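Major capsid protein P2 (PDB 2VVF) forms the outer capsid shell of a membrane-containing marine bacteriophage, assembling as homotrimers of a double jelly-roll subunit. Local coordinates at residues 153-158 and 249-254; 180-185 and 244-249; 174-179 and 255-260; 45-50 and 57-62; 69-74 and 210-215. All coordinates share one frame; numbering follows the deposited sequence.

Contact 1: 153-158 and 249-254; sequences QLNNGT and TMDEQA
Thr249 and Asn156 touch where two antiparallel strands of the C-terminal jelly roll, 143-154 and 252-263, fray into surface loops. Asn156 lays CB and CG along the Thr249 carbonyl without bonding to it. Met250 meets this turn through its backbone. Asp251 does the polar work: OD2 accepts the amide of Asn156 (N to OD2 3.2 Å), which comes in from above the carboxylate plane, and OD1 takes a weak bond from Gln153 NE2 at 3.4 Å. A short acid suits this place because its two oxygens can reach both a backbone N-H beyond the paired residues and a side-chain amide. Gln153 brings that amide in by bending at chi2 (73°), which swings CD back over Glu252 O; the amide and carboxylate planes are 37° apart, the side chains crossing at about a right angle. Glu252 gives its carbonyl O to Leu154 N at 2.6 Å, whereas the return bond is weak, and its OE1 holds Ala180 N. Gln253, on the exposed face, meets Gln153 OE1 with its CB. On the buried face Ala254, small enough to fit beside the leucine branch, places CB 3.6 Å from Leu154 CD1.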
# COMPACT_ATOMS: atom_id res chain seq x y z
N GLN A 153 27.72 25.93 4.53
CA GLN A 153 27.29 27.24 4.06
C GLN A 153 26.81 27.21 2.61
O GLN A 153 27.49 26.67 1.73
CB GLN A 153 28.41 28.27 4.22
CG GLN A 153 28.00 29.69 3.88
CD GLN A 153 27.10 30.30 4.93
OE1 GLN A 153 26.89 29.73 6.00
NE2 GLN A 153 26.56 31.48 4.63
N LEU A 154 25.65 27.80 2.38
CA LEU A 154 25.08 27.89 1.04
C LEU A 154 25.18 29.33 0.60
O LEU A 154 25.03 30.25 1.40
CB LEU A 154 23.62 27.44 1.03
CG LEU A 154 23.39 25.93 1.05
CD1 LEU A 154 21.92 25.61 0.79
CD2 LEU A 154 24.29 25.22 0.05
N ASN A 155 25.45 29.53 -0.68
CA ASN A 155 25.56 30.87 -1.18
C ASN A 155 24.35 31.16 -2.02
O ASN A 155 23.60 30.26 -2.41
CB ASN A 155 26.77 31.00 -2.09
CG ASN A 155 28.03 30.57 -1.43
OD1 ASN A 155 28.67 29.60 -1.85
ND2 ASN A 155 28.37 31.23 -0.33
N ASN A 156 24.23 32.43 -2.37
CA ASN A 156 23.20 32.83 -3.27
C ASN A 156 23.91 32.73 -4.62
O ASN A 156 24.78 33.54 -4.97
CB ASN A 156 22.74 34.25 -2.98
CG ASN A 156 22.07 34.87 -4.16
OD1 ASN A 156 21.33 34.19 -4.89
ND2 ASN A 156 22.35 36.14 -4.40
N GLY A 157 23.59 31.66 -5.33
CA GLY A 157 24.21 31.32 -6.59
C GLY A 157 24.38 29.80 -6.54
O GLY A 157 23.42 29.08 -6.29
N THR A 158 25.61 29.33 -6.73
CA THR A 158 25.87 27.89 -6.72
C THR A 158 26.87 27.45 -5.66
O THR A 158 28.00 27.94 -5.63
CB THR A 158 26.32 27.41 -8.11
OG1 THR A 158 25.29 27.67 -9.07
CG2 THR A 158 26.63 25.93 -8.09
N THR A 249 19.20 30.77 -3.49
CA THR A 249 18.80 32.15 -3.75
C THR A 249 19.10 32.97 -2.51
O THR A 249 18.93 34.19 -2.50
CB THR A 249 17.31 32.24 -4.13
OG1 THR A 249 16.51 31.72 -3.07
CG2 THR A 249 17.03 31.45 -5.40
N MET A 250 19.54 32.29 -1.46
CA MET A 250 19.85 32.93 -0.19
C MET A 250 21.24 32.53 0.28
O MET A 250 21.78 31.50 -0.13
CB MET A 250 18.84 32.48 0.86
CG MET A 250 17.68 33.44 1.07
SD MET A 250 16.36 32.66 2.02
CE MET A 250 15.37 31.95 0.70
N ASP A 251 21.82 33.35 1.15
CA ASP A 251 23.12 33.04 1.72
C ASP A 251 22.88 32.60 3.16
O ASP A 251 22.70 33.44 4.05
CB ASP A 251 24.03 34.27 1.68
CG ASP A 251 25.39 33.97 1.09
OD1 ASP A 251 26.24 33.40 1.81
OD2 ASP A 251 25.61 34.29 -0.10
N GLU A 252 22.83 31.30 3.37
CA GLU A 252 22.55 30.75 4.69
C GLU A 252 23.34 29.48 4.97
O GLU A 252 24.01 28.95 4.08
CB GLU A 252 21.05 30.45 4.82
CG GLU A 252 20.62 29.16 4.14
CD GLU A 252 19.34 29.30 3.35
OE1 GLU A 252 18.28 29.54 3.98
OE2 GLU A 252 19.38 29.14 2.11
N GLN A 253 23.27 29.01 6.21
CA GLN A 253 23.93 27.77 6.59
C GLN A 253 22.89 26.67 6.56
O GLN A 253 21.89 26.72 7.29
CB GLN A 253 24.56 27.86 7.98
CG GLN A 253 25.05 26.51 8.49
CD GLN A 253 25.67 26.58 9.86
OE1 GLN A 253 26.88 26.77 10.00
NE2 GLN A 253 24.86 26.40 10.89
N ALA A 254 23.10 25.69 5.69
CA ALA A 254 22.17 24.58 5.54
C ALA A 254 22.54 23.41 6.43
O ALA A 254 23.72 23.14 6.66
CB ALA A 254 22.12 24.14 4.09

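Contact 2: 180-185 and 244-249; sequences AGVDAV and LKIDST
A classic beta bulge marks the pairing of Val182 and its neighbours with strand 242-248, the E and H strands of the CHEF sheet in the C-terminal jelly roll. Asp183 and Ala184 both face Asp247: its carbonyl O takes Asp183 N at 2.8 Å, and the amide of Ala184 adds a weak, longer bond. The extra residue shifts the register by one, after which Asp247 N returns a straight bond to Ala184 O, also 2.8 Å.

Just before the bulge, at Gly181, the carbonyl O collects three donors. Thr249 N lies in the carbonyl plane at 2.6 Å from Gly181 O; Ser248 OG, which is shared with Met250 O, sits above that plane, 2.8 Å from Gly181 O; and Thr249 OG1, tilted 30° from it, is at 3.1 Å. The threonine hydroxyl gets there by standing between its own backbone N and carbonyl carbon (chi1 59°), and lies 3.5 Å from Gly181 CA, an approach that the absence of a side chain on glycine makes possible.

Branched residues fill the inward face. Val182 CG1 touches Ile246 CG2 at 3.8 Å, crossing it at a slant, whereas Val185 runs alongside Ile246 and points the same way, with CG1 also reaching Leu244 CG. On the other face the small Ala184 sits beside Asp247, whose OD1 bonds Thr158 OG1.

Strand 157-161 flanks 242-248, and strand 192-199 flanks 182-189. The valines, Ile246 and Leu244 look across to the opposing sheet, meeting Ile177 of strand 171-178, Tyr219 and Ile221 of strand 218-222, and Leu154.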
# COMPACT_ATOMS: atom_id res chain seq x y z
N ALA A 180 16.06 27.36 3.22
CA ALA A 180 14.86 28.02 2.72
C ALA A 180 14.95 28.59 1.31
O ALA A 180 13.93 28.93 0.71
CB ALA A 180 14.40 29.09 3.70
N GLY A 181 16.16 28.71 0.77
CA GLY A 181 16.33 29.29 -0.56
C GLY A 181 16.97 28.40 -1.62
O GLY A 181 17.66 28.88 -2.51
N VAL A 182 16.71 27.09 -1.55
CA VAL A 182 17.24 26.16 -2.53
C VAL A 182 16.30 26.03 -3.73
O VAL A 182 15.14 25.65 -3.58
CB VAL A 182 17.59 24.79 -1.91
CG1 VAL A 182 18.05 23.82 -2.98
CG2 VAL A 182 18.65 24.96 -0.83
N ASP A 183 16.80 26.38 -4.91
CA ASP A 183 16.01 26.34 -6.14
C ASP A 183 16.13 25.00 -6.85
O ASP A 183 15.13 24.40 -7.26
CB ASP A 183 16.45 27.46 -7.09
CG ASP A 183 16.07 28.83 -6.58
OD1 ASP A 183 14.95 28.98 -6.05
OD2 ASP A 183 16.89 29.76 -6.72
N ALA A 184 17.36 24.54 -7.04
CA ALA A 184 17.61 23.29 -7.73
C ALA A 184 18.88 22.64 -7.20
O ALA A 184 19.74 23.31 -6.62
CB ALA A 184 17.73 23.52 -9.23
N VAL A 185 18.99 21.33 -7.39
CA VAL A 185 20.15 20.59 -6.93
C VAL A 185 20.56 19.55 -7.96
O VAL A 185 19.74 19.06 -8.73
CB VAL A 185 19.89 19.93 -5.55
CG1 VAL A 185 21.10 19.11 -5.11
CG2 VAL A 185 19.55 20.99 -4.51
N LEU A 244 27.70 17.42 -4.73
CA LEU A 244 26.35 17.99 -4.69
C LEU A 244 26.44 19.44 -5.14
O LEU A 244 27.19 20.23 -4.55
CB LEU A 244 25.81 17.92 -3.26
CG LEU A 244 24.33 17.64 -3.03
CD1 LEU A 244 23.93 16.30 -3.63
CD2 LEU A 244 24.02 17.66 -1.54
N LYS A 245 25.70 19.80 -6.19
CA LYS A 245 25.70 21.16 -6.70
C LYS A 245 24.37 21.83 -6.35
O LYS A 245 23.34 21.52 -6.94
CB LYS A 245 25.93 21.18 -8.21
CG LYS A 245 27.34 20.78 -8.63
CD LYS A 245 27.59 21.09 -10.09
CE LYS A 245 29.06 20.96 -10.45
NZ LYS A 245 29.30 19.86 -11.42
N ILE A 246 24.41 22.73 -5.38
CA ILE A 246 23.20 23.41 -4.92
C ILE A 246 23.04 24.82 -5.45
O ILE A 246 23.91 25.68 -5.26
CB ILE A 246 23.09 23.38 -3.38
CG1 ILE A 246 23.15 21.94 -2.87
CG2 ILE A 246 21.81 24.07 -2.93
CD1 ILE A 246 24.43 21.62 -2.12
N ASP A 247 21.90 25.07 -6.10
CA ASP A 247 21.59 26.40 -6.62
C ASP A 247 20.64 27.08 -5.65
O ASP A 247 19.45 26.78 -5.61
CB ASP A 247 20.93 26.28 -8.00
CG ASP A 247 21.95 26.22 -9.13
OD1 ASP A 247 23.14 25.96 -8.85
OD2 ASP A 247 21.55 26.43 -10.29
N SER A 248 21.18 27.98 -4.84
CA SER A 248 20.39 28.69 -3.84
C SER A 248 20.07 30.12 -4.25
O SER A 248 20.61 30.63 -5.24
CB SER A 248 21.11 28.68 -2.49
OG SER A 248 20.23 29.02 -1.43
N THR A 249 19.20 30.77 -3.49
CA THR A 249 18.80 32.15 -3.75
C THR A 249 19.10 32.97 -2.51
O THR A 249 18.93 34.19 -2.50
CB THR A 249 17.31 32.24 -4.13
OG1 THR A 249 16.51 31.72 -3.07
CG2 THR A 249 17.03 31.45 -5.40

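Contact 3: 174-179 and 255-260; sequences AIHIKA and EIIVEY
His176 points its ring edge at the carboxylate of Glu259, the two planes only 25° apart. NE2 donates to Glu259 OE2 at 2.7 Å in a nearly straight bond (175°) that lies in the ring plane and meets the oxygen on its anti side. Because ND1 is bonded to Thr220 OG1, both ring nitrogens are occupied and the rotation of this buried imidazole is fixed. At the other end of the same face, Lys178 and Glu255 lie side by side and point the same way: the glutamate is extended, the lysine bent at chi2 and chi3, and Lys178 NZ forms a salt bridge to Glu255 OE1 at 3.2 Å. The ammonium is shared with Asp64 of the N-terminal half, its stronger partner.

The strands carrying these groups are neighbours in the BIDG sheet of the C-terminal jelly roll, antiparallel and in regular register; His176 N to Ile257 O (2.7 Å) and Ile257 N to His176 O (2.8 Å) pair the middle residues. The opposite face is aliphatic, as suits the inside of a sandwich. Ile256 folds its CD1 over Ile177, 3.3 Å from CG1, with both side chains aligned, but crosses Ile175 at a slant, their CG2 methyls 3.9 Å apart. Between the imidazole-carboxylate pair and the salt bridge, Ile257 CB rests 3.9 Å from His176 CB.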
# COMPACT_ATOMS: atom_id res chain seq x y z
N ALA A 174 19.23 8.48 1.55
CA ALA A 174 18.75 9.79 1.15
C ALA A 174 19.59 10.93 1.71
O ALA A 174 20.36 10.74 2.65
CB ALA A 174 17.29 9.96 1.54
N ILE A 175 19.42 12.11 1.14
CA ILE A 175 20.11 13.31 1.59
C ILE A 175 19.08 14.43 1.68
O ILE A 175 18.35 14.68 0.72
CB ILE A 175 21.26 13.69 0.64
CG1 ILE A 175 22.32 12.58 0.61
CG2 ILE A 175 21.88 15.01 1.06
CD1 ILE A 175 23.25 12.66 -0.59
N HIS A 176 19.00 15.07 2.84
CA HIS A 176 18.04 16.14 3.03
C HIS A 176 18.73 17.48 3.27
O HIS A 176 19.41 17.66 4.27
CB HIS A 176 17.10 15.83 4.20
CG HIS A 176 16.53 14.44 4.16
ND1 HIS A 176 15.37 14.14 3.48
CD2 HIS A 176 16.96 13.28 4.71
CE1 HIS A 176 15.11 12.85 3.61
NE2 HIS A 176 16.06 12.31 4.35
N ILE A 177 18.54 18.40 2.33
CA ILE A 177 19.13 19.73 2.44
C ILE A 177 18.13 20.68 3.10
O ILE A 177 17.11 21.04 2.51
CB ILE A 177 19.58 20.26 1.07
CG1 ILE A 177 20.65 19.34 0.48
CG2 ILE A 177 20.10 21.69 1.20
CD1 ILE A 177 20.54 19.18 -1.02
N LYS A 178 18.41 21.06 4.34
CA LYS A 178 17.52 21.95 5.08
C LYS A 178 17.92 23.41 4.90
O LYS A 178 18.79 23.92 5.61
CB LYS A 178 17.51 21.58 6.56
CG LYS A 178 17.01 20.17 6.84
CD LYS A 178 16.14 20.14 8.09
CE LYS A 178 16.97 19.90 9.34
NZ LYS A 178 16.16 20.03 10.58
N ALA A 179 17.28 24.06 3.94
CA ALA A 179 17.53 25.47 3.65
C ALA A 179 16.26 26.06 3.04
O ALA A 179 15.48 25.35 2.42
CB ALA A 179 18.70 25.61 2.68
N GLU A 255 21.53 22.71 6.92
CA GLU A 255 21.77 21.51 7.71
C GLU A 255 21.55 20.33 6.77
O GLU A 255 20.43 20.08 6.33
CB GLU A 255 20.81 21.42 8.90
CG GLU A 255 21.05 20.19 9.76
CD GLU A 255 20.00 19.99 10.83
OE1 GLU A 255 19.22 20.93 11.11
OE2 GLU A 255 19.96 18.88 11.41
N ILE A 256 22.63 19.64 6.43
CA ILE A 256 22.55 18.50 5.53
C ILE A 256 22.37 17.20 6.30
O ILE A 256 23.25 16.79 7.06
CB ILE A 256 23.78 18.43 4.59
CG1 ILE A 256 23.93 19.73 3.79
CG2 ILE A 256 23.66 17.24 3.65
CD1 ILE A 256 22.72 20.09 2.96
N ILE A 257 21.23 16.54 6.09
CA ILE A 257 20.95 15.27 6.75
C ILE A 257 21.26 14.13 5.79
O ILE A 257 20.73 14.08 4.68
CB ILE A 257 19.48 15.20 7.22
CG1 ILE A 257 19.12 16.44 8.04
CG2 ILE A 257 19.25 13.93 8.04
CD1 ILE A 257 20.02 16.67 9.22
N VAL A 258 22.13 13.22 6.22
CA VAL A 258 22.49 12.08 5.39
C VAL A 258 22.10 10.78 6.08
O VAL A 258 22.58 10.47 7.17
CB VAL A 258 23.98 12.08 5.03
CG1 VAL A 258 24.31 10.93 4.10
CG2 VAL A 258 24.38 13.41 4.41
N GLU A 259 21.21 10.02 5.45
CA GLU A 259 20.76 8.75 6.00
C GLU A 259 21.65 7.63 5.47
O GLU A 259 21.45 7.14 4.36
CB GLU A 259 19.30 8.48 5.62
CG GLU A 259 18.31 9.40 6.30
CD GLU A 259 16.87 9.04 5.98
OE1 GLU A 259 16.38 8.03 6.52
OE2 GLU A 259 16.24 9.76 5.18
N TYR A 260 22.64 7.24 6.27
CA TYR A 260 23.55 6.17 5.89
C TYR A 260 22.95 4.82 6.25
O TYR A 260 21.98 4.74 7.01
CB TYR A 260 24.90 6.34 6.59
CG TYR A 260 25.72 7.50 6.08
CD1 TYR A 260 26.53 7.36 4.96
CD2 TYR A 260 25.72 8.72 6.74
CE1 TYR A 260 27.29 8.41 4.49
CE2 TYR A 260 26.49 9.78 6.28
CZ TYR A 260 27.27 9.62 5.16
OH TYR A 260 28.03 10.67 4.70

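Contact 4: 45-50 and 57-62; sequences KNVRVE and STYKTL
Val47 O receives Tyr59 N at 2.8 Å and also a CA-H from Thr58, whose CA lies 3.3 Å from Val47 O. The return bond, Val47 N to Tyr59 O, is equally short at 2.8 Å, and both amides lie in the plane of the carbonyl they meet. This closed pair is the middle of a beta hairpin, strands 44-51 and 54-59, the E and F strands of the N-terminal jelly roll. Toward the loop, Val49 N bonds Ser57 O at 3.0 Å in an almost straight line (176°). Toward the open end Asn46 N donates to Lys60 O, also 2.8 Å, from above the carbonyl plane. Two successive amides, Asn46 N and Val47 N, thus both donate across, and the regular ladder is interrupted here.

Asn46 has left-handed backbone angles (phi 44°, psi 63°), which asparagine tolerates better than most residues, and its ND2 bonds to Asp119. At Lys60 the chain turns a corner. Thr61, just beyond it, uses its hydroxyl to cap Asn63 N at the turn into the helix, a common duty of threonine.

Val47 is the buried apolar contact: its CB lies 3.8 Å from Tyr59 CB, and CG2, turned anti to the carbonyl carbon, reaches Leu62 CD1 at 4.2 Å. A compact branched residue suits this place, touching both Tyr59 and Leu62. The Tyr59 OH bonds to Glu68.

Strand 114-120 lies along the other side of 44-51, with Phe118 against Val47. Helix 63-71 packs on Tyr59 through Asp64 and Leu65, while Arg147 of strand 143-154 in the C-terminal half holds Ser57 and the Thr58 carbonyl.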
# COMPACT_ATOMS: atom_id res chain seq x y z
N LYS A 45 16.15 18.35 22.72
CA LYS A 45 17.33 18.52 21.88
C LYS A 45 18.38 17.42 21.95
O LYS A 45 18.38 16.59 22.86
CB LYS A 45 17.97 19.88 22.14
CG LYS A 45 16.97 21.01 22.35
CD LYS A 45 17.62 22.19 23.06
CE LYS A 45 18.02 21.83 24.48
NZ LYS A 45 18.85 22.89 25.12
N ASN A 46 19.29 17.45 20.99
CA ASN A 46 20.40 16.51 20.90
C ASN A 46 20.01 15.06 21.17
O ASN A 46 20.50 14.44 22.11
CB ASN A 46 21.55 16.95 21.80
CG ASN A 46 21.88 18.42 21.65
OD1 ASN A 46 22.01 18.92 20.53
ND2 ASN A 46 22.00 19.13 22.77
N VAL A 47 19.14 14.52 20.33
CA VAL A 47 18.71 13.14 20.46
C VAL A 47 19.75 12.23 19.81
O VAL A 47 20.02 12.34 18.61
CB VAL A 47 17.32 12.92 19.85
CG1 VAL A 47 16.84 11.50 20.11
CG2 VAL A 47 16.33 13.94 20.41
N ARG A 48 20.36 11.36 20.60
CA ARG A 48 21.38 10.46 20.09
C ARG A 48 21.09 9.01 20.42
O ARG A 48 20.83 8.66 21.57
CB ARG A 48 22.76 10.85 20.64
CG ARG A 48 22.93 12.34 20.92
CD ARG A 48 24.02 12.59 21.96
NE ARG A 48 23.51 12.49 23.32
CZ ARG A 48 23.15 13.54 24.07
NH1 ARG A 48 23.24 14.76 23.58
NH2 ARG A 48 22.70 13.35 25.30
N VAL A 49 21.16 8.16 19.40
CA VAL A 49 20.97 6.73 19.57
C VAL A 49 22.37 6.13 19.65
O VAL A 49 23.14 6.21 18.69
CB VAL A 49 20.16 6.13 18.40
CG1 VAL A 49 20.08 4.62 18.53
CG2 VAL A 49 18.77 6.74 18.35
N GLU A 50 22.72 5.59 20.81
CA GLU A 50 24.05 5.04 21.01
C GLU A 50 24.09 3.54 21.26
O GLU A 50 23.35 3.01 22.10
CB GLU A 50 24.78 5.78 22.13
CG GLU A 50 24.74 7.29 22.00
CD GLU A 50 25.51 7.98 23.10
OE1 GLU A 50 25.80 7.33 24.13
OE2 GLU A 50 25.83 9.18 22.95
N SER A 57 22.59 7.18 15.29
CA SER A 57 21.79 8.21 14.64
C SER A 57 21.70 9.44 15.54
O SER A 57 21.77 9.33 16.76
CB SER A 57 20.38 7.69 14.34
OG SER A 57 20.39 6.76 13.28
N THR A 58 21.54 10.61 14.92
CA THR A 58 21.45 11.85 15.68
C THR A 58 20.35 12.77 15.16
O THR A 58 20.15 12.91 13.95
CB THR A 58 22.81 12.58 15.73
OG1 THR A 58 22.62 13.93 16.16
CG2 THR A 58 23.47 12.59 14.36
N TYR A 59 19.64 13.40 16.09
CA TYR A 59 18.58 14.34 15.75
C TYR A 59 18.80 15.63 16.53
O TYR A 59 18.89 15.60 17.76
CB TYR A 59 17.21 13.77 16.11
CG TYR A 59 16.81 12.53 15.33
CD1 TYR A 59 16.00 12.63 14.21
CD2 TYR A 59 17.22 11.27 15.74
CE1 TYR A 59 15.63 11.50 13.50
CE2 TYR A 59 16.85 10.14 15.04
CZ TYR A 59 16.05 10.26 13.92
OH TYR A 59 15.68 9.14 13.22
N LYS A 60 18.88 16.76 15.83
CA LYS A 60 19.06 18.05 16.50
C LYS A 60 17.97 18.23 17.54
O LYS A 60 18.23 18.66 18.66
CB LYS A 60 19.01 19.19 15.48
CG LYS A 60 19.92 20.36 15.81
CD LYS A 60 19.99 21.34 14.65
CE LYS A 60 20.03 22.77 15.14
NZ LYS A 60 19.08 23.64 14.39
N THR A 61 16.74 17.88 17.16
CA THR A 61 15.59 17.95 18.06
C THR A 61 14.63 16.81 17.72
O THR A 61 14.71 16.22 16.64
CB THR A 61 14.88 19.32 18.01
OG1 THR A 61 13.86 19.30 17.01
CG2 THR A 61 15.87 20.43 17.71
N LEU A 62 13.73 16.50 18.65
CA LEU A 62 12.77 15.43 18.44
C LEU A 62 11.84 15.73 17.27
O LEU A 62 11.20 14.83 16.72
CB LEU A 62 11.95 15.19 19.71
CG LEU A 62 11.31 13.81 19.84
CD1 LEU A 62 12.36 12.71 19.83
CD2 LEU A 62 10.46 13.73 21.10

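Contact 5: 69-74 and 210-215; sequences NTRHKR and YGKAVL
Lys212 reaches along the end of helix 63-71 from Arg71 to His72. Its CB rests 3.4 Å from Arg71 O; CG lies obliquely near the guanidinium, 4.0 Å from Arg71 NH1. A bend at chi2 (-70°) brings CD back to within 3.7 Å of Arg71 O, and CE then approaches His72 ND1 at 3.8 Å. NZ finally donates to His72 ND1 at 3.0 Å, in the ring plane and at the ring's edge. The length of lysine suits this path, and the imidazole presents ND1 at its edge as the acceptor. As the acceptor, ND1 carries no proton in this bond, which is consistent with a neutral ring.

The backbone adds a bond in the same place: Ala213 N donates to Arg71 O at 2.8 Å, and the alanine methyl, small enough to sit against the last helical turn, is 3.4 Å from Thr70 O. Leu215 crosses Arg71 at about a right angle, its CD1 against the aliphatic CD. Lys73, at positive phi after the helix in a Schellman motif, runs its CG past Gly211 O. Gly211 itself, also at positive phi where glycine is at ease, is the C-prime residue of a second Schellman motif, so two helix ends meet here. Beside them, Tyr210 OH bonds to Arg2 and Gln134 of a neighbouring subunit.

One end belongs to helix 63-71 of the N-terminal half, the other to helix 200-209 of the C-terminal half, making this a junction between the jelly rolls. Leu207 of the second helix packs on Arg71, while strand 218-222 supplies Asp222, the salt-bridge partner of Arg71 NH2.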
# COMPACT_ATOMS: atom_id res chain seq x y z
N ASN A 69 9.28 10.79 9.96
CA ASN A 69 8.12 9.91 9.84
C ASN A 69 7.08 10.50 8.90
O ASN A 69 6.44 9.77 8.13
CB ASN A 69 7.50 9.64 11.21
CG ASN A 69 8.43 8.85 12.13
OD1 ASN A 69 9.26 8.06 11.66
ND2 ASN A 69 8.28 9.05 13.43
N THR A 70 6.90 11.81 8.97
CA THR A 70 5.94 12.51 8.12
C THR A 70 6.29 12.34 6.64
O THR A 70 5.41 12.16 5.80
CB THR A 70 5.85 14.00 8.49
OG1 THR A 70 5.54 14.14 9.88
CG2 THR A 70 4.77 14.69 7.66
N ARG A 71 7.59 12.40 6.33
CA ARG A 71 8.07 12.27 4.96
C ARG A 71 7.64 10.96 4.30
O ARG A 71 7.32 10.93 3.12
CB ARG A 71 9.59 12.40 4.91
CG ARG A 71 10.11 12.96 3.61
CD ARG A 71 11.63 12.91 3.56
NE ARG A 71 12.12 11.54 3.45
CZ ARG A 71 12.03 10.80 2.35
NH1 ARG A 71 11.47 11.30 1.25
NH2 ARG A 71 12.51 9.57 2.34
N HIS A 72 7.66 9.87 5.08
CA HIS A 72 7.28 8.56 4.57
C HIS A 72 5.78 8.35 4.70
O HIS A 72 5.27 7.27 4.38
CB HIS A 72 8.03 7.46 5.33
CG HIS A 72 9.50 7.45 5.07
ND1 HIS A 72 10.04 7.05 3.87
CD2 HIS A 72 10.55 7.77 5.87
CE1 HIS A 72 11.36 7.13 3.93
NE2 HIS A 72 11.69 7.57 5.14
N LYS A 73 5.09 9.37 5.19
CA LYS A 73 3.65 9.32 5.38
C LYS A 73 3.27 8.28 6.42
O LYS A 73 2.26 7.58 6.28
CB LYS A 73 2.93 9.05 4.06
CG LYS A 73 3.01 10.20 3.07
CD LYS A 73 1.67 10.43 2.40
CE LYS A 73 1.73 11.62 1.46
NZ LYS A 73 0.97 11.36 0.21
N ARG A 74 4.07 8.17 7.47
CA ARG A 74 3.79 7.23 8.55
C ARG A 74 2.78 7.88 9.49
O ARG A 74 2.65 9.11 9.52
CB ARG A 74 5.07 6.89 9.31
CG ARG A 74 6.09 6.10 8.51
CD ARG A 74 7.47 6.20 9.14
NE ARG A 74 8.45 5.36 8.46
CZ ARG A 74 9.76 5.45 8.65
NH1 ARG A 74 10.25 6.33 9.52
NH2 ARG A 74 10.58 4.65 7.99
N TYR A 210 5.87 9.09 -5.33
CA TYR A 210 6.16 7.82 -4.67
C TYR A 210 5.59 7.71 -3.26
O TYR A 210 6.07 6.92 -2.45
CB TYR A 210 7.66 7.52 -4.70
CG TYR A 210 8.16 7.19 -6.09
CD1 TYR A 210 8.14 5.88 -6.56
CD2 TYR A 210 8.57 8.20 -6.95
CE1 TYR A 210 8.57 5.58 -7.84
CE2 TYR A 210 8.99 7.91 -8.24
CZ TYR A 210 8.99 6.60 -8.68
OH TYR A 210 9.41 6.30 -9.95
N GLY A 211 4.55 8.50 -2.98
CA GLY A 211 3.87 8.46 -1.69
C GLY A 211 4.60 9.19 -0.56
O GLY A 211 4.26 9.01 0.61
N LYS A 212 5.58 10.01 -0.91
CA LYS A 212 6.33 10.76 0.10
C LYS A 212 5.75 12.16 0.27
O LYS A 212 5.14 12.71 -0.64
CB LYS A 212 7.81 10.86 -0.28
CG LYS A 212 8.45 9.54 -0.65
CD LYS A 212 8.60 8.63 0.55
CE LYS A 212 9.14 7.27 0.15
NZ LYS A 212 8.92 6.24 1.20
N ALA A 213 5.96 12.73 1.45
CA ALA A 213 5.48 14.08 1.75
C ALA A 213 6.66 15.04 1.71
O ALA A 213 7.71 14.77 2.29
CB ALA A 213 4.81 14.12 3.11
N VAL A 214 6.49 16.16 1.01
CA VAL A 214 7.54 17.16 0.91
C VAL A 214 7.64 17.97 2.20
O VAL A 214 6.65 18.51 2.69
CB VAL A 214 7.34 18.07 -0.32
CG1 VAL A 214 8.45 19.10 -0.41
CG2 VAL A 214 7.28 17.23 -1.59
N LEU A 215 8.85 18.04 2.76
CA LEU A 215 9.09 18.78 3.99
C LEU A 215 9.40 20.24 3.70
O LEU A 215 10.07 20.55 2.72
CB LEU A 215 10.23 18.14 4.79
CG LEU A 215 10.07 16.67 5.16
CD1 LEU A 215 11.31 16.15 5.89
CD2 LEU A 215 8.81 16.45 6.00

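Contacts 1, 2 and 3 all belong to the C-terminal jelly roll; contact 4 lies in the N-terminal jelly roll, and contact 5 joins the halves. Contact 1 is a surface contact, whereas 2 and 3 are buried, and 4 and 5 only partly so. Contacts 1 and 3 share strand 252-263, and contacts 1 and 2 share Thr249. Contacts 2 and 3 face each other through Ile177 across the interior of the sandwich. Chemistry follows place: loop carboxylates and amides in contact 1, a bulge in 2, a His-carboxylate bond and a salt bridge in 3, hairpin bonds disturbed at Asn46 in 4. Contact 5 instead joins helix ends without strand pairing, and its Arg71 touches His176 of contact 3.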